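Local coordinates for envelopment polyprotein (Bovine Schmallenberg virus BH80/Germany/2011, PDB 7A56), which probably drives fusion of the viral envelope with a host-cell membrane during entry, as the class II fusion glycoprotein Gc, here in its postfusion conformation, at residues 242-254 / 308-320. Numbering follows the deposited sequence.
Sequences IAVKNGKVYVGDI and LLLEQDNTLTIAS
V249 and V251 both touch L316 where a beta hairpin, strands 241-245 and 248-251 joined by a type I' turn, is extended antiparallel by E311 and Q312. The added edge is short: D313 N donates to V249 O at 2.9 Å, V251 N to E311 O, and a type I turn from D313 to L316 swings the chain so that strand 316-318 runs with its N-to-C direction 132° from that of strand 248-251, the axes 6.4 Å apart at closest approach. Three waters bridge the backbones where direct pairing lapses, water 2 joining V249 N to D313 O and Q312 NE2.

V249 is the bump that fills the concave side of the bend made by 313-318. L316 CD1 reaches V249 CG1 at 3.6 Å and meets V251 CG1 tip to tip. V249 CG1 stands anti to the backbone N (chi1 -174°), which turns it to L316 and leaves CG2 against I318 CG1. I318 CD1 then pushes on V244 CG1 at 3.4 Å, tighter than ordinary van der Waals contact.

At the other end L310 forks into a hollow: CD1 meets A243 CB and Y250 CB, while CD2 meets I254 CG1 at 3.8 Å. On the Y250 side of the sheet, Q312 CG lies over one ring face and L310 O sits at the ring's edge; E311, on the V251 side, forms a salt bridge with R116 of the second subunit. Beyond the ring, Q312 OE1 comes within 3.1 Å of K248 CE.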
# COMPACT_ATOMS: atom_id res chain seq x y z
N ILE A 242 0.50 -7.76 -12.51
CA ILE A 242 -0.74 -8.50 -12.65
C ILE A 242 -0.57 -9.61 -13.68
O ILE A 242 0.30 -9.56 -14.55
CB ILE A 242 -1.90 -7.57 -13.12
CG1 ILE A 242 -1.51 -6.92 -14.46
CG2 ILE A 242 -2.22 -6.56 -12.01
CD1 ILE A 242 -2.70 -6.16 -15.16
N ALA A 243 -1.50 -10.56 -13.64
CA ALA A 243 -1.56 -11.59 -14.66
C ALA A 243 -2.97 -11.56 -15.23
O ALA A 243 -3.93 -11.34 -14.50
CB ALA A 243 -1.18 -12.97 -14.11
N VAL A 244 -3.08 -11.70 -16.53
CA VAL A 244 -4.34 -11.52 -17.25
C VAL A 244 -4.67 -12.81 -17.99
O VAL A 244 -3.81 -13.33 -18.72
CB VAL A 244 -4.28 -10.33 -18.21
CG1 VAL A 244 -5.56 -10.23 -19.02
CG2 VAL A 244 -4.06 -9.01 -17.37
N LYS A 245 -5.89 -13.32 -17.78
CA LYS A 245 -6.39 -14.47 -18.53
C LYS A 245 -7.88 -14.27 -18.80
O LYS A 245 -8.66 -14.08 -17.86
CB LYS A 245 -6.17 -15.81 -17.80
CG LYS A 245 -6.77 -17.04 -18.54
CD LYS A 245 -6.13 -18.31 -18.01
CE LYS A 245 -6.41 -19.50 -18.92
NZ LYS A 245 -6.04 -19.22 -20.33
N ASN A 246 -8.26 -14.30 -20.08
CA ASN A 246 -9.67 -14.23 -20.47
C ASN A 246 -10.33 -12.97 -19.94
O ASN A 246 -11.41 -13.01 -19.34
CB ASN A 246 -10.45 -15.47 -20.02
CG ASN A 246 -10.00 -16.72 -20.75
OD1 ASN A 246 -9.77 -16.69 -21.96
ND2 ASN A 246 -9.81 -17.81 -20.01
N GLY A 247 -9.66 -11.85 -20.16
CA GLY A 247 -10.19 -10.59 -19.72
C GLY A 247 -10.27 -10.40 -18.22
O GLY A 247 -10.86 -9.41 -17.79
N LYS A 248 -9.71 -11.29 -17.41
CA LYS A 248 -9.75 -11.14 -15.96
C LYS A 248 -8.35 -10.92 -15.39
O LYS A 248 -7.36 -11.47 -15.91
CB LYS A 248 -10.39 -12.37 -15.31
CG LYS A 248 -11.85 -12.50 -15.72
CD LYS A 248 -12.28 -13.95 -15.69
CE LYS A 248 -12.54 -14.45 -14.28
NZ LYS A 248 -13.99 -14.81 -14.07
N VAL A 249 -8.29 -10.13 -14.30
CA VAL A 249 -7.05 -9.66 -13.70
C VAL A 249 -6.81 -10.45 -12.42
O VAL A 249 -7.67 -10.50 -11.55
CB VAL A 249 -7.09 -8.13 -13.42
CG1 VAL A 249 -5.72 -7.64 -12.93
CG2 VAL A 249 -7.43 -7.39 -14.69
N TYR A 250 -5.61 -11.07 -12.32
CA TYR A 250 -5.13 -11.87 -11.20
C TYR A 250 -3.95 -11.20 -10.53
O TYR A 250 -3.07 -10.60 -11.18
CB TYR A 250 -4.68 -13.29 -11.66
CG TYR A 250 -5.80 -14.03 -12.27
CD1 TYR A 250 -6.17 -13.78 -13.59
CD2 TYR A 250 -6.55 -14.93 -11.52
CE1 TYR A 250 -7.23 -14.40 -14.15
CE2 TYR A 250 -7.63 -15.58 -12.11
CZ TYR A 250 -7.94 -15.31 -13.42
OH TYR A 250 -8.99 -15.92 -14.03
N VAL A 251 -3.89 -11.36 -9.23
CA VAL A 251 -2.83 -10.74 -8.46
C VAL A 251 -2.29 -11.77 -7.49
O VAL A 251 -3.00 -12.69 -7.05
CB VAL A 251 -3.35 -9.50 -7.66
CG1 VAL A 251 -3.82 -8.34 -8.64
CG2 VAL A 251 -4.51 -9.93 -6.78
N GLY A 252 -1.04 -11.56 -7.09
CA GLY A 252 -0.40 -12.48 -6.13
C GLY A 252 1.11 -12.62 -6.41
O GLY A 252 1.73 -11.69 -6.92
N ASP A 253 1.63 -13.80 -6.06
CA ASP A 253 3.03 -14.26 -6.22
C ASP A 253 3.54 -14.33 -7.65
O ASP A 253 3.49 -15.42 -8.24
CB ASP A 253 3.16 -15.68 -5.63
CG ASP A 253 3.78 -15.67 -4.24
OD1 ASP A 253 3.98 -14.50 -3.81
OD2 ASP A 253 4.09 -16.76 -3.62
N ILE A 254 3.88 -13.18 -8.30
CA ILE A 254 4.13 -13.18 -9.76
C ILE A 254 5.51 -12.58 -10.02
O ILE A 254 5.81 -11.48 -9.56
CB ILE A 254 3.08 -12.40 -10.58
CG1 ILE A 254 1.64 -12.95 -10.40
CG2 ILE A 254 3.48 -12.37 -12.07
CD1 ILE A 254 0.50 -11.86 -10.89
N LEU A 308 -1.97 -21.05 -11.41
CA LEU A 308 -3.36 -21.51 -11.23
C LEU A 308 -3.98 -21.10 -9.90
O LEU A 308 -5.21 -21.07 -9.79
CB LEU A 308 -3.46 -23.02 -11.40
CG LEU A 308 -3.08 -23.44 -12.81
CD1 LEU A 308 -3.09 -24.94 -12.87
CD2 LEU A 308 -4.03 -22.82 -13.82
N LEU A 309 -3.17 -20.81 -8.87
CA LEU A 309 -3.71 -20.42 -7.58
C LEU A 309 -3.80 -18.90 -7.40
O LEU A 309 -4.07 -18.45 -6.29
CB LEU A 309 -2.85 -21.00 -6.44
CG LEU A 309 -2.60 -22.52 -6.50
CD1 LEU A 309 -1.45 -22.89 -5.62
CD2 LEU A 309 -3.85 -23.35 -6.17
N LEU A 310 -3.49 -18.11 -8.42
CA LEU A 310 -3.66 -16.67 -8.28
C LEU A 310 -5.13 -16.33 -8.11
O LEU A 310 -6.00 -16.98 -8.70
CB LEU A 310 -3.12 -15.94 -9.50
CG LEU A 310 -1.63 -16.11 -9.82
CD1 LEU A 310 -1.43 -15.48 -11.17
CD2 LEU A 310 -0.78 -15.36 -8.75
N GLU A 311 -5.40 -15.30 -7.31
CA GLU A 311 -6.76 -14.82 -7.05
C GLU A 311 -7.18 -13.75 -8.05
O GLU A 311 -6.42 -12.82 -8.35
CB GLU A 311 -6.87 -14.27 -5.64
CG GLU A 311 -6.58 -15.33 -4.60
CD GLU A 311 -7.04 -14.92 -3.21
OE1 GLU A 311 -7.20 -13.69 -2.98
OE2 GLU A 311 -7.24 -15.83 -2.36
N GLN A 312 -8.38 -13.90 -8.58
CA GLN A 312 -8.86 -12.88 -9.48
C GLN A 312 -9.28 -11.72 -8.59
O GLN A 312 -9.82 -11.93 -7.51
CB GLN A 312 -10.04 -13.40 -10.29
CG GLN A 312 -10.51 -12.36 -11.27
CD GLN A 312 -11.95 -12.51 -11.64
OE1 GLN A 312 -12.57 -13.53 -11.32
NE2 GLN A 312 -12.49 -11.52 -12.32
N ASP A 313 -8.97 -10.51 -9.01
CA ASP A 313 -9.39 -9.30 -8.30
C ASP A 313 -10.51 -8.66 -9.12
O ASP A 313 -10.27 -7.99 -10.13
CB ASP A 313 -8.18 -8.39 -8.05
CG ASP A 313 -8.53 -7.14 -7.22
OD1 ASP A 313 -9.73 -6.83 -7.07
OD2 ASP A 313 -7.63 -6.44 -6.73
N ASN A 314 -11.75 -8.87 -8.67
CA ASN A 314 -12.92 -8.33 -9.36
C ASN A 314 -12.99 -6.81 -9.34
O ASN A 314 -13.72 -6.26 -10.15
CB ASN A 314 -14.21 -8.87 -8.77
CG ASN A 314 -14.55 -10.20 -9.31
OD1 ASN A 314 -14.57 -11.19 -8.59
ND2 ASN A 314 -14.75 -10.27 -10.63
N THR A 315 -12.20 -6.14 -8.50
CA THR A 315 -12.23 -4.67 -8.55
C THR A 315 -11.44 -4.13 -9.72
O THR A 315 -11.58 -2.95 -10.05
CB THR A 315 -11.70 -4.08 -7.25
OG1 THR A 315 -10.28 -4.27 -7.13
CG2 THR A 315 -12.47 -4.67 -6.00
N LEU A 316 -10.61 -4.97 -10.37
CA LEU A 316 -9.79 -4.50 -11.48
C LEU A 316 -10.43 -4.90 -12.80
O LEU A 316 -10.88 -6.04 -12.96
CB LEU A 316 -8.36 -5.10 -11.44
CG LEU A 316 -7.57 -4.79 -10.16
CD1 LEU A 316 -6.29 -5.60 -9.99
CD2 LEU A 316 -7.21 -3.30 -10.07
N THR A 317 -10.38 -3.99 -13.77
CA THR A 317 -10.89 -4.29 -15.10
C THR A 317 -9.92 -3.70 -16.11
O THR A 317 -9.27 -2.69 -15.85
CB THR A 317 -12.31 -3.70 -15.38
OG1 THR A 317 -12.26 -2.27 -15.27
CG2 THR A 317 -13.35 -4.24 -14.41
N ILE A 318 -9.83 -4.35 -17.25
CA ILE A 318 -8.98 -3.87 -18.32
C ILE A 318 -9.78 -2.89 -19.16
O ILE A 318 -10.81 -3.25 -19.74
CB ILE A 318 -8.43 -5.05 -19.17
CG1 ILE A 318 -7.59 -5.90 -18.26
CG2 ILE A 318 -7.67 -4.49 -20.31
CD1 ILE A 318 -7.39 -7.35 -18.74
N ALA A 319 -9.30 -1.63 -19.23
CA ALA A 319 -9.86 -0.59 -20.08
C ALA A 319 -9.18 -0.49 -21.45
O ALA A 319 -9.85 -0.26 -22.46
CB ALA A 319 -9.79 0.75 -19.36
N SER A 320 -7.86 -0.65 -21.48
CA SER A 320 -7.02 -0.64 -22.69
C SER A 320 -7.26 0.56 -23.60
O SER A 320 -6.33 1.05 -24.24
CB SER A 320 -7.22 -1.93 -23.49
OG SER A 320 -6.00 -2.40 -24.03
O HOH W 1 -11.32 -6.79 -17.26
O HOH W 2 -10.65 -9.13 -12.78
O HOH W 3 -3.07 -15.08 -5.47